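Local coordinates for protein putative acetamidase/formamidase (Yersinia enterocolitica subsp. palearctica serotype O:3, PDB 5UBU) that probably hydrolyses carbon-nitrogen bonds of linear amides such as acetamide or formamide, and binds two sodium ions in this crystal, at residues Leu48-Gly53 and Ile91-Ala96; Lys22-His27 and Pro52-Ile57; Met122-Gly127 and Leu142-Arg147; Ser69-Ile74 and Val146-Leu151; Met194-Ile199 and Met265-Ala270. All coordinates share one frame; numbering follows the deposited sequence.

Contact 1: Leu48-Gly53 and Ile91-Ala96; sequences LTIEPG and IMINGA
Thr49 and Met92 lie level in two parallel strands, 48-50 and 91-93, whose axes approach to 4.6 Å and run 25° from parallel. Met92 is held through both its backbone polar atoms: its N donates to Leu48 O, and its O accepts from Ile50 N over 2.7 Å. Where strand 48-50 ends, Asn94 N continues the pattern by donating to Ile50 O at 2.9 Å.

Side chains alternate between the two faces of this sheet. On one, OG1 of Thr49 rests against CB of Met92, a selenomethionine whose chain bends twice and carries its selenium away. On the other, the branches of Ile50, Ile91 and Ile93 mesh. Ile50 has CG1 between the backbone N and the carbonyl carbon (chi1 66°), which brings CD1 within 3.9 Å of CG2 of Ile91 and CG1 within 4.1 Å of CG1 of Ile93. Both Ile50 and Ile93 also touch Val245 of strand 239-248, so this apolar face is turned to the neighbouring large sheet. Past the strand ends, CG of the Pro52 ring packs on CG2 of Ile93 at 3.7 Å.

Glu51 and Asn94 run side by side. Asn94 ND2 donates to Glu51 OE2 at 2.9 Å, close to the amide's own plane but 29° out of the carboxylate plane, on its syn side. Asn94 itself lies in a type II turn from Ile93 to Ala96, closed by Ala96 N on Ile93 O. The chemistry is therefore graded: backbone bonds set the register, the isoleucines supply a buried apolar face, and a bond from an amide to a carboxylate, presumably charged, joins the two segments as they leave the sheet.

Contact 2: Lys22-His27 and Pro52-Ile57; sequences KPVTHH and PGDRVI
Thr25, His26 and His27 pair with Arg55, Val56 and Ile57 as parallel strands, their axes 4.6 Å apart at closest and 22° off parallel. Arg55 N donates to Val24 O, His26 N to Arg55 O, and Ile57 N to His26 O, the last over 2.8 Å.

Ahead of the strands, the carboxylate of Asp54 grips segment 22-27 twice. Its OD2 accepts from His26 NE2 at 3.0 Å; the oxygen lies within 4° of the ring plane, whereas the ring nitrogen stands 45° above the carboxylate plane. OD1 takes Val24 N at 3.1 Å, again from above that plane. Arg21 also forms a salt bridge to OD1.

The pair forms one border of the nine-stranded mixed sheet: 25-28 is its outermost strand within the chain, and 55-59, next to it, pairs on its inner side with the antiparallel strand 239-248. On the face carrying Thr25, His27 and Ile57, CD1 of Ile57 lies 3.6 Å from CG2 of Thr25. Arg55 runs alongside Thr25, and its NE forms a salt bridge with Glu107. CB of Pro23 lies by Gly53 O.

Contact 3: Met122-Gly127 and Leu142-Arg147; sequences MIPHFG and LPEKVR
Met122, a selenomethionine, meets Leu142, Pro143 and Lys145 with almost the whole length of its side chain and has far more surface buried here than any other residue of the two segments. Its chain runs on extended through chi2 and then turns at chi3 (73°), bringing CE to Leu142 and Pro143. There the methyl lies 3.6 Å from CB of Leu142, which it meets at about a right angle, and 3.5 Å from Pro143 O; the ring of Pro143 offers CD at 4.1 Å. The selenium, one atom earlier, passes CB of Lys145 while the two side chains lie side by side and point the same way. The backbone of the same residue supplies the polar link: Met122 N donates to Lys145 O over 2.9 Å.

Strands 117-122 and 145-151 are antiparallel neighbours in a four-stranded sheet, joined by a long connection. The intervening chain leaves through a type II turn, Ile123 to Phe126, before returning at Leu142.

Pro124 is the second residue of that turn and second in buried surface. CG of its ring touches the carboxylate carbon CD of Glu144 at 3.5 Å, and the two side chains cross at about a right angle. Glu144 reaches it because its CG is anti to the backbone N (chi1 -162°) and the chain stays extended beyond. The charged end has its strongest polar partner at the start of helix 75-78, where OE1 accepts from Ser76 N. Trp297 of a second subunit packs on Met122 and Pro143, while Tyr300 of that subunit packs on Leu142.

Contact 4: Ser69-Ile74 and Val146-Leu151; sequences SSEQDI and VRMIKL
Glu71 extends its side chain along strand 146-151 and presents a single oxygen, OE2, where two donors converge on it. OE2 accepts from Met148 N at 3.0 Å through its anti lone pair, the one away from OE1. Arg147 NE donates at 3.1 Å in a salt bridge; the oxygen lies within 3° of the guanidinium plane, but the nitrogen stands 50° above the carboxylate plane, and the two flat groups are nearly perpendicular, 83° apart. A water adds a third donor to OE2, while accepting from Arg147 NH2 and donating to Met148 O.

Around this point aliphatic atoms pack against the loop's backbone carbonyls and the stem of Glu71. CG of Glu71 lies 3.7 Å from CG of Met148, a selenomethionine whose bends at chi2 and chi3 carry CE over to Ser69 O, 3.4 Å away. Val146 presses its two methyls into the loop: CG1 against Ser70 O at 3.6 Å, CG2 against Asp73 O at 3.7 Å.

The next shell shapes the loop. Asp73 N bonds Ser70 O in a type I turn, Gln72 N bonds Ser70 OG in an ST turn, and Asp73 OD2 accepts from Ser69 N at 2.9 Å. On the strand side, CD1 of Ile149 lies over one face of the Arg147 guanidinium, offset toward the rim. Trp158 holds the same group by a cation-pi contact and by its carbonyl, which accepts from NH2.

One carboxylate oxygen thus ties the loop before helix 75-78 to both the backbone and a side chain of the strand, and the neighbouring arginine would be expected to favour the charged form of Glu71.

Contact 5: Met194-Ile199 and Met265-Ala270; sequences MDVPDI and MSIGSA. With NA (sodium ion), chain H.
Ile267 stands up from strand 263-270 as the central knob, and three side chains of the loop 194-199 close round it. Selenium of Met194 lies 3.9 Å from CG2 of Ile267, the two side chains crossing at about a right angle. CG2 of Val196 touches that same methyl more loosely, at 4.3 Å. The other branch of Ile267 ends tip to tip with Ile199, CD1 to CD1 at 3.9 Å. Two residues back, Met265 lies against Val196 and Asp198. Its CG is anti to the backbone N (chi1 178°), which sends the chain out toward the loop; selenium slides past CG1 of Val196 in the opposite sense at 4.1 Å, and CE then comes against OD2 of Asp198 at 3.3 Å.

The fold makes this a loop laid on a sheet: strand 263-270 belongs to the nine-stranded mixed sheet, while 194-199 bridges strands 191-193 and 203-208 and contains a type I turn from Val196 to Ile199. Asp198 OD1 is engaged by Arg310 in a salt bridge. Asp195, between Met194 and Val196 in sequence, binds a sodium ion instead, through OD1 at 2.3 Å and OD2 at 2.7 Å. Asn193 and Asp220 bind this ion too.

The five contacts illustrate how a mostly beta protein is joined at its rims and at its centre. Contacts 1 and 2 share Pro52 and Gly53 and touch directly: CG2 of Ile50 lies 3.3 Å from CD2 of His26, so two sheets meet there. Contacts 3 and 4, 12 Å apart between centres, both use strand 145-151. They lie far from the first pair, with centres of contacts 1 and 3 about 39 Å apart. Contact 5 sits nearest the chain's centre and carries a sodium ligand. Its nearest atoms come within about 7 Å of contact 3, and both it and contact 2 reach the nine-stranded sheet. The side chains of Met122 and Val146 are each about 13 Å from a sodium ion.

Contact 1: Leu48-Gly53 and Ile91-Ala96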
# COMPACT_ATOMS: atom_id res chain seq x y z
N LEU B 48 27.50 -5.91 28.37
CA LEU B 48 27.37 -7.07 29.23
C LEU B 48 27.49 -8.37 28.44
O LEU B 48 27.02 -8.45 27.31
CB LEU B 48 25.99 -7.04 29.90
CG LEU B 48 25.58 -8.22 30.80
CD1 LEU B 48 26.50 -8.35 32.01
CD2 LEU B 48 24.13 -8.04 31.21
N THR B 49 28.11 -9.38 29.05
CA THR B 49 28.25 -10.69 28.43
C THR B 49 27.65 -11.70 29.40
O THR B 49 28.01 -11.69 30.59
CB THR B 49 29.72 -11.04 28.12
OG1 THR B 49 30.29 -10.03 27.28
CG2 THR B 49 29.81 -12.40 27.43
N ILE B 50 26.75 -12.54 28.91
CA ILE B 50 26.08 -13.53 29.75
C ILE B 50 26.13 -14.94 29.18
O ILE B 50 26.44 -15.15 28.00
CB ILE B 50 24.58 -13.15 29.95
CG1 ILE B 50 23.81 -13.24 28.63
CG2 ILE B 50 24.44 -11.75 30.55
CD1 ILE B 50 22.33 -12.95 28.79
N GLU B 51 25.80 -15.91 30.03
CA GLU B 51 25.72 -17.31 29.64
C GLU B 51 24.26 -17.61 29.29
O GLU B 51 23.35 -17.00 29.87
CB GLU B 51 26.17 -18.22 30.78
CG GLU B 51 27.65 -18.12 31.12
CD GLU B 51 28.55 -18.71 30.06
OE1 GLU B 51 28.06 -19.48 29.20
OE2 GLU B 51 29.76 -18.44 30.08
N PRO B 52 24.02 -18.51 28.31
CA PRO B 52 22.63 -18.84 28.02
C PRO B 52 21.96 -19.40 29.28
O PRO B 52 22.54 -20.26 29.95
CB PRO B 52 22.74 -19.92 26.93
CG PRO B 52 24.05 -19.69 26.29
CD PRO B 52 24.95 -19.18 27.39
N GLY B 53 20.79 -18.87 29.60
CA GLY B 53 20.06 -19.30 30.79
C GLY B 53 20.09 -18.25 31.89
O GLY B 53 19.29 -18.31 32.81
N ILE B 91 23.82 -6.82 24.63
CA ILE B 91 24.12 -7.89 25.57
C ILE B 91 24.67 -9.04 24.73
O ILE B 91 24.09 -9.37 23.70
CB ILE B 91 22.86 -8.34 26.32
CG1 ILE B 91 22.28 -7.15 27.11
CG2 ILE B 91 23.17 -9.51 27.26
CD1 ILE B 91 21.02 -7.45 27.89
N MSE B 92 25.77 -9.65 25.15
CA MSE B 92 26.38 -10.76 24.41
C MSE B 92 26.05 -12.08 25.04
O MSE B 92 26.14 -12.23 26.26
CB MSE B 92 27.90 -10.62 24.38
CG MSE B 92 28.36 -9.21 23.99
SE MSE B 92 27.92 -8.82 22.11
CE MSE B 92 29.41 -9.75 21.20
N ILE B 93 25.64 -13.05 24.23
CA ILE B 93 25.32 -14.38 24.72
C ILE B 93 26.46 -15.29 24.28
O ILE B 93 26.74 -15.41 23.08
CB ILE B 93 23.95 -14.91 24.22
CG1 ILE B 93 22.79 -14.03 24.71
CG2 ILE B 93 23.72 -16.33 24.72
CD1 ILE B 93 22.70 -12.65 24.10
N ASN B 94 27.11 -15.92 25.25
CA ASN B 94 28.24 -16.81 25.00
C ASN B 94 27.84 -18.01 24.13
O ASN B 94 26.97 -18.79 24.51
CB ASN B 94 28.80 -17.31 26.35
CG ASN B 94 30.10 -18.09 26.20
OD1 ASN B 94 30.66 -18.18 25.12
ND2 ASN B 94 30.58 -18.64 27.29
N GLY B 95 28.50 -18.13 22.98
CA GLY B 95 28.25 -19.22 22.03
C GLY B 95 27.34 -18.87 20.86
O GLY B 95 27.29 -19.61 19.88
N ALA B 96 26.61 -17.76 20.95
CA ALA B 96 25.69 -17.35 19.88
C ALA B 96 26.41 -17.02 18.58
O ALA B 96 27.42 -16.31 18.58
CB ALA B 96 24.84 -16.17 20.33

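Contact 2: Lys22-His27 and Pro52-Ile57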
# COMPACT_ATOMS: atom_id res chain seq x y z
N LYS B 22 21.85 -22.95 37.08
CA LYS B 22 21.55 -22.04 38.16
C LYS B 22 21.99 -20.74 37.49
O LYS B 22 23.19 -20.52 37.27
CB LYS B 22 22.40 -22.31 39.41
CG LYS B 22 22.09 -21.36 40.57
CD LYS B 22 23.15 -21.43 41.65
CE LYS B 22 22.96 -20.33 42.69
NZ LYS B 22 24.06 -20.38 43.68
N PRO B 23 21.03 -19.88 37.14
CA PRO B 23 21.42 -18.69 36.42
C PRO B 23 22.10 -17.61 37.25
O PRO B 23 21.85 -17.48 38.44
CB PRO B 23 20.09 -18.16 35.90
CG PRO B 23 19.12 -18.53 36.97
CD PRO B 23 19.63 -19.81 37.58
N VAL B 24 22.97 -16.85 36.58
CA VAL B 24 23.65 -15.71 37.18
C VAL B 24 22.72 -14.54 36.82
O VAL B 24 22.29 -14.42 35.67
CB VAL B 24 25.06 -15.49 36.58
CG1 VAL B 24 25.69 -14.22 37.13
CG2 VAL B 24 25.95 -16.69 36.85
N THR B 25 22.38 -13.72 37.81
CA THR B 25 21.52 -12.56 37.60
C THR B 25 22.39 -11.32 37.48
O THR B 25 23.18 -11.01 38.38
CB THR B 25 20.51 -12.39 38.75
OG1 THR B 25 19.68 -13.56 38.81
CG2 THR B 25 19.63 -11.15 38.55
N HIS B 26 22.27 -10.63 36.35
CA HIS B 26 23.03 -9.42 36.08
C HIS B 26 22.11 -8.23 36.23
O HIS B 26 20.93 -8.32 35.90
CB HIS B 26 23.60 -9.47 34.67
CG HIS B 26 24.34 -10.73 34.36
ND1 HIS B 26 25.68 -10.90 34.65
CD2 HIS B 26 23.93 -11.89 33.80
CE1 HIS B 26 26.05 -12.11 34.27
NE2 HIS B 26 25.01 -12.73 33.75
N HIS B 27 22.63 -7.12 36.74
CA HIS B 27 21.84 -5.90 36.94
C HIS B 27 22.33 -4.88 35.93
O HIS B 27 23.37 -4.26 36.14
CB HIS B 27 22.05 -5.37 38.38
CG HIS B 27 21.81 -6.40 39.46
ND1 HIS B 27 20.58 -6.61 40.05
CD2 HIS B 27 22.66 -7.29 40.03
CE1 HIS B 27 20.68 -7.58 40.93
NE2 HIS B 27 21.93 -8.02 40.94
N PRO B 52 24.02 -18.51 28.31
CA PRO B 52 22.63 -18.84 28.02
C PRO B 52 21.96 -19.40 29.28
O PRO B 52 22.54 -20.26 29.95
CB PRO B 52 22.74 -19.92 26.93
CG PRO B 52 24.05 -19.69 26.29
CD PRO B 52 24.95 -19.18 27.39
N GLY B 53 20.79 -18.87 29.60
CA GLY B 53 20.06 -19.30 30.79
C GLY B 53 20.09 -18.25 31.89
O GLY B 53 19.29 -18.31 32.81
N ASP B 54 21.04 -17.32 31.81
CA ASP B 54 21.16 -16.24 32.80
C ASP B 54 19.98 -15.26 32.76
O ASP B 54 19.28 -15.16 31.76
CB ASP B 54 22.45 -15.41 32.58
CG ASP B 54 23.70 -16.12 33.04
OD1 ASP B 54 23.63 -17.22 33.62
OD2 ASP B 54 24.79 -15.54 32.83
N ARG B 55 19.80 -14.55 33.86
CA ARG B 55 18.76 -13.55 34.01
C ARG B 55 19.40 -12.16 33.98
O ARG B 55 20.55 -12.00 34.39
CB ARG B 55 17.99 -13.77 35.32
CG ARG B 55 17.07 -14.98 35.26
CD ARG B 55 16.51 -15.43 36.59
NE ARG B 55 15.58 -14.42 37.10
CZ ARG B 55 15.79 -13.63 38.15
NH1 ARG B 55 14.85 -12.76 38.51
NH2 ARG B 55 16.89 -13.74 38.90
N VAL B 56 18.66 -11.18 33.46
CA VAL B 56 19.14 -9.81 33.39
C VAL B 56 18.02 -8.89 33.87
O VAL B 56 16.89 -8.99 33.41
CB VAL B 56 19.56 -9.39 31.97
CG1 VAL B 56 20.10 -7.96 31.96
CG2 VAL B 56 20.61 -10.34 31.42
N ILE B 57 18.34 -8.01 34.82
CA ILE B 57 17.41 -7.04 35.36
C ILE B 57 17.79 -5.72 34.70
O ILE B 57 18.80 -5.11 35.07
CB ILE B 57 17.52 -6.94 36.90
CG1 ILE B 57 17.29 -8.31 37.54
CG2 ILE B 57 16.54 -5.89 37.43
CD1 ILE B 57 17.45 -8.33 39.05

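Contact 3: Met122-Gly127 and Leu142-Arg147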
# COMPACT_ATOMS: atom_id res chain seq x y z
N MSE B 122 1.44 13.24 21.35
CA MSE B 122 1.05 13.41 19.96
C MSE B 122 2.15 14.26 19.40
O MSE B 122 2.20 15.46 19.61
CB MSE B 122 -0.29 14.10 19.83
CG MSE B 122 -1.43 13.09 19.86
SE MSE B 122 -3.14 14.08 20.05
CE MSE B 122 -3.26 14.83 18.24
N ILE B 123 3.08 13.60 18.72
CA ILE B 123 4.23 14.25 18.12
C ILE B 123 3.86 14.74 16.72
O ILE B 123 3.28 13.98 15.93
CB ILE B 123 5.40 13.25 18.04
CG1 ILE B 123 5.70 12.72 19.45
CG2 ILE B 123 6.62 13.92 17.40
CD1 ILE B 123 6.76 11.64 19.51
N PRO B 124 4.16 16.01 16.40
CA PRO B 124 3.81 16.49 15.06
C PRO B 124 4.46 15.66 13.95
O PRO B 124 5.63 15.26 14.07
CB PRO B 124 4.34 17.92 15.05
CG PRO B 124 4.23 18.35 16.48
CD PRO B 124 4.58 17.12 17.27
N HIS B 125 3.69 15.39 12.90
CA HIS B 125 4.14 14.62 11.74
C HIS B 125 4.50 13.16 12.08
O HIS B 125 5.33 12.54 11.40
CB HIS B 125 5.30 15.33 11.04
CG HIS B 125 5.00 16.75 10.70
ND1 HIS B 125 4.16 17.12 9.66
CD2 HIS B 125 5.42 17.91 11.27
CE1 HIS B 125 4.08 18.43 9.61
NE2 HIS B 125 4.84 18.94 10.57
N PHE B 126 3.86 12.63 13.11
CA PHE B 126 4.09 11.25 13.53
C PHE B 126 2.83 10.68 14.17
O PHE B 126 2.29 11.25 15.11
CB PHE B 126 5.28 11.17 14.47
CG PHE B 126 5.66 9.77 14.84
CD1 PHE B 126 6.36 8.96 13.93
CD2 PHE B 126 5.35 9.25 16.09
CE1 PHE B 126 6.72 7.67 14.27
CE2 PHE B 126 5.72 7.96 16.43
CZ PHE B 126 6.40 7.16 15.52
N GLY B 127 2.36 9.55 13.64
CA GLY B 127 1.16 8.89 14.13
C GLY B 127 0.41 8.19 13.01
O GLY B 127 0.74 8.34 11.83
N LEU B 142 -1.19 17.70 13.57
CA LEU B 142 -2.19 17.65 14.63
C LEU B 142 -1.69 18.42 15.84
O LEU B 142 -0.49 18.71 15.95
CB LEU B 142 -2.47 16.20 15.04
CG LEU B 142 -2.93 15.25 13.94
CD1 LEU B 142 -3.15 13.88 14.57
CD2 LEU B 142 -4.21 15.77 13.28
N PRO B 143 -2.59 18.77 16.77
CA PRO B 143 -2.14 19.48 17.94
C PRO B 143 -1.08 18.71 18.67
O PRO B 143 -1.07 17.48 18.69
CB PRO B 143 -3.40 19.61 18.79
CG PRO B 143 -4.49 19.65 17.79
CD PRO B 143 -4.06 18.62 16.77
N GLU B 144 -0.19 19.47 19.28
CA GLU B 144 0.93 18.93 19.99
C GLU B 144 0.50 18.71 21.45
O GLU B 144 0.40 19.65 22.21
CB GLU B 144 2.05 19.94 19.81
CG GLU B 144 3.44 19.43 20.10
CD GLU B 144 4.52 20.24 19.38
OE1 GLU B 144 5.69 19.83 19.50
OE2 GLU B 144 4.22 21.24 18.69
N LYS B 145 0.21 17.46 21.79
CA LYS B 145 -0.24 17.08 23.15
C LYS B 145 0.69 16.13 23.91
O LYS B 145 1.42 15.33 23.33
CB LYS B 145 -1.64 16.46 23.11
CG LYS B 145 -2.80 17.40 23.41
CD LYS B 145 -3.00 18.51 22.40
CE LYS B 145 -3.94 19.58 22.98
NZ LYS B 145 -5.23 19.03 23.49
N VAL B 146 0.61 16.24 25.23
CA VAL B 146 1.37 15.42 26.17
C VAL B 146 0.49 15.10 27.38
O VAL B 146 -0.18 15.99 27.92
CB VAL B 146 2.64 16.15 26.68
CG1 VAL B 146 3.37 15.32 27.74
CG2 VAL B 146 3.58 16.47 25.52
N ARG B 147 0.51 13.84 27.79
CA ARG B 147 -0.23 13.39 28.95
C ARG B 147 0.73 12.73 29.92
O ARG B 147 1.45 11.82 29.52
CB ARG B 147 -1.31 12.41 28.55
CG ARG B 147 -2.48 12.97 27.77
CD ARG B 147 -3.30 14.00 28.56
NE ARG B 147 -3.33 13.70 30.00
CZ ARG B 147 -4.10 12.79 30.60
NH1 ARG B 147 -4.94 12.03 29.91
NH2 ARG B 147 -4.03 12.64 31.92

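Contact 4: Ser69-Ile74 and Val146-Leu151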
# COMPACT_ATOMS: atom_id res chain seq x y z
N SER B 69 8.70 15.84 30.82
CA SER B 69 8.31 15.70 32.23
C SER B 69 7.15 16.63 32.65
O SER B 69 6.86 16.77 33.84
CB SER B 69 9.54 15.96 33.11
OG SER B 69 10.12 17.22 32.81
N SER B 70 6.50 17.25 31.67
CA SER B 70 5.38 18.15 31.93
C SER B 70 4.39 18.15 30.77
O SER B 70 4.79 18.08 29.61
CB SER B 70 5.90 19.57 32.12
OG SER B 70 4.83 20.49 32.21
N GLU B 71 3.10 18.27 31.09
CA GLU B 71 2.09 18.35 30.04
C GLU B 71 2.21 19.65 29.23
O GLU B 71 1.65 19.75 28.14
CB GLU B 71 0.67 18.15 30.59
CG GLU B 71 0.43 16.73 31.09
CD GLU B 71 -1.03 16.44 31.42
OE1 GLU B 71 -1.87 17.36 31.39
OE2 GLU B 71 -1.34 15.27 31.72
N GLN B 72 2.95 20.63 29.74
CA GLN B 72 3.19 21.90 29.03
C GLN B 72 4.43 21.84 28.12
O GLN B 72 4.78 22.83 27.48
CB GLN B 72 3.23 23.13 29.96
CG GLN B 72 1.85 23.53 30.50
CD GLN B 72 1.31 22.54 31.53
OE1 GLN B 72 0.29 21.89 31.32
NE2 GLN B 72 2.01 22.44 32.66
N ASP B 73 5.08 20.67 28.06
CA ASP B 73 6.24 20.48 27.17
C ASP B 73 5.76 20.43 25.73
O ASP B 73 4.63 20.02 25.45
CB ASP B 73 7.02 19.19 27.49
CG ASP B 73 7.80 19.27 28.80
OD1 ASP B 73 7.98 20.38 29.35
OD2 ASP B 73 8.27 18.22 29.28
N ILE B 74 6.64 20.83 24.83
CA ILE B 74 6.36 20.89 23.41
C ILE B 74 7.30 19.90 22.71
O ILE B 74 8.48 20.19 22.53
CB ILE B 74 6.57 22.33 22.89
CG1 ILE B 74 5.64 23.29 23.66
CG2 ILE B 74 6.29 22.41 21.39
CD1 ILE B 74 5.88 24.75 23.37
N VAL B 146 0.61 16.24 25.23
CA VAL B 146 1.37 15.42 26.17
C VAL B 146 0.49 15.10 27.38
O VAL B 146 -0.18 15.99 27.92
CB VAL B 146 2.64 16.15 26.68
CG1 VAL B 146 3.37 15.32 27.74
CG2 VAL B 146 3.58 16.47 25.52
N ARG B 147 0.51 13.84 27.79
CA ARG B 147 -0.23 13.39 28.95
C ARG B 147 0.73 12.73 29.92
O ARG B 147 1.45 11.82 29.52
CB ARG B 147 -1.31 12.41 28.55
CG ARG B 147 -2.48 12.97 27.77
CD ARG B 147 -3.30 14.00 28.56
NE ARG B 147 -3.33 13.70 30.00
CZ ARG B 147 -4.10 12.79 30.60
NH1 ARG B 147 -4.94 12.03 29.91
NH2 ARG B 147 -4.03 12.64 31.92
N MSE B 148 0.77 13.20 31.17
CA MSE B 148 1.62 12.64 32.22
C MSE B 148 0.65 11.79 33.00
O MSE B 148 -0.24 12.30 33.66
CB MSE B 148 2.17 13.71 33.14
CG MSE B 148 3.19 14.60 32.43
SE MSE B 148 4.89 13.64 32.46
CE MSE B 148 5.42 13.74 34.35
N ILE B 149 0.79 10.48 32.89
CA ILE B 149 -0.10 9.55 33.55
C ILE B 149 0.56 8.87 34.73
O ILE B 149 1.62 8.26 34.60
CB ILE B 149 -0.57 8.44 32.56
CG1 ILE B 149 -1.07 9.03 31.24
CG2 ILE B 149 -1.59 7.52 33.22
CD1 ILE B 149 -2.00 10.20 31.41
N LYS B 150 -0.09 8.96 35.88
CA LYS B 150 0.40 8.33 37.09
C LYS B 150 0.13 6.85 36.90
O LYS B 150 -0.81 6.47 36.21
CB LYS B 150 -0.40 8.87 38.28
CG LYS B 150 0.20 8.73 39.66
CD LYS B 150 -0.73 9.44 40.68
CE LYS B 150 -0.01 9.95 41.93
NZ LYS B 150 0.90 11.09 41.60
N LEU B 151 0.98 6.00 37.45
CA LEU B 151 0.77 4.56 37.29
C LEU B 151 1.43 3.74 38.39
O LEU B 151 2.25 4.25 39.13
CB LEU B 151 1.21 4.09 35.89
CG LEU B 151 2.60 4.46 35.31
CD1 LEU B 151 3.71 3.77 36.07
CD2 LEU B 151 2.68 4.06 33.85
O HOH W 1 -2.64 14.03 33.67

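Contact 5: Met194-Ile199 and Met265-Ala270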
# COMPACT_ATOMS: atom_id res chain seq x y z
N MSE B 194 8.83 -3.14 17.30
CA MSE B 194 7.65 -3.87 16.85
C MSE B 194 6.37 -3.38 17.47
O MSE B 194 5.32 -3.43 16.84
CB MSE B 194 7.81 -5.34 17.20
CG MSE B 194 9.00 -5.97 16.48
SE MSE B 194 9.29 -7.80 17.12
CE MSE B 194 9.94 -7.43 18.94
N ASP B 195 6.44 -2.93 18.72
CA ASP B 195 5.26 -2.46 19.45
C ASP B 195 4.10 -3.46 19.37
O ASP B 195 3.00 -3.13 18.95
CB ASP B 195 4.83 -1.08 18.94
CG ASP B 195 5.87 0.01 19.17
OD1 ASP B 195 6.72 -0.11 20.09
OD2 ASP B 195 5.82 1.03 18.45
N VAL B 196 4.39 -4.71 19.74
CA VAL B 196 3.40 -5.78 19.77
C VAL B 196 3.05 -5.98 21.24
O VAL B 196 3.89 -6.43 22.01
CB VAL B 196 3.95 -7.09 19.15
CG1 VAL B 196 2.98 -8.24 19.36
CG2 VAL B 196 4.24 -6.89 17.67
N PRO B 197 1.80 -5.64 21.64
CA PRO B 197 1.35 -5.74 23.05
C PRO B 197 1.58 -7.08 23.74
O PRO B 197 1.70 -7.11 24.97
CB PRO B 197 -0.16 -5.51 22.95
CG PRO B 197 -0.34 -4.70 21.72
CD PRO B 197 0.73 -5.13 20.76
N ASP B 198 1.66 -8.15 22.97
CA ASP B 198 1.85 -9.51 23.51
C ASP B 198 3.25 -9.81 24.06
O ASP B 198 3.43 -10.77 24.80
CB ASP B 198 1.50 -10.52 22.43
CG ASP B 198 0.09 -10.37 21.93
OD1 ASP B 198 -0.85 -10.81 22.60
OD2 ASP B 198 -0.07 -9.85 20.82
N ILE B 199 4.23 -8.99 23.69
CA ILE B 199 5.62 -9.17 24.13
C ILE B 199 5.83 -8.57 25.52
O ILE B 199 6.53 -7.57 25.70
CB ILE B 199 6.60 -8.60 23.07
CG1 ILE B 199 6.39 -9.36 21.76
CG2 ILE B 199 8.05 -8.74 23.52
CD1 ILE B 199 7.19 -8.82 20.60
N MSE B 265 3.29 -17.32 17.57
CA MSE B 265 3.07 -16.22 16.64
C MSE B 265 4.27 -15.88 15.82
O MSE B 265 5.38 -15.92 16.31
CB MSE B 265 2.69 -15.01 17.51
CG MSE B 265 2.46 -13.69 16.75
SE MSE B 265 2.60 -12.11 17.95
CE MSE B 265 0.82 -12.31 18.75
N SER B 266 4.04 -15.56 14.55
CA SER B 266 5.10 -15.13 13.64
C SER B 266 4.91 -13.63 13.49
O SER B 266 3.80 -13.17 13.20
CB SER B 266 5.01 -15.83 12.29
OG SER B 266 5.33 -17.20 12.40
N ILE B 267 5.98 -12.87 13.67
CA ILE B 267 5.93 -11.41 13.62
C ILE B 267 6.60 -10.84 12.38
O ILE B 267 7.82 -10.88 12.26
CB ILE B 267 6.58 -10.81 14.88
CG1 ILE B 267 5.89 -11.38 16.13
CG2 ILE B 267 6.50 -9.29 14.86
CD1 ILE B 267 6.55 -11.00 17.44
N GLY B 268 5.81 -10.29 11.47
CA GLY B 268 6.32 -9.70 10.24
C GLY B 268 6.25 -8.19 10.30
O GLY B 268 5.35 -7.64 10.92
N SER B 269 7.20 -7.51 9.65
CA SER B 269 7.22 -6.05 9.63
C SER B 269 7.51 -5.52 8.25
O SER B 269 8.48 -5.93 7.62
CB SER B 269 8.26 -5.52 10.62
OG SER B 269 7.93 -5.87 11.94
N ALA B 270 6.68 -4.58 7.79
CA ALA B 270 6.83 -3.97 6.46
C ALA B 270 5.75 -2.92 6.17
O ALA B 270 4.93 -2.60 7.02
CB ALA B 270 6.79 -5.06 5.38
NA NA H . 7.78 1.88 20.12
O HOH W 2 6.54 3.92 18.45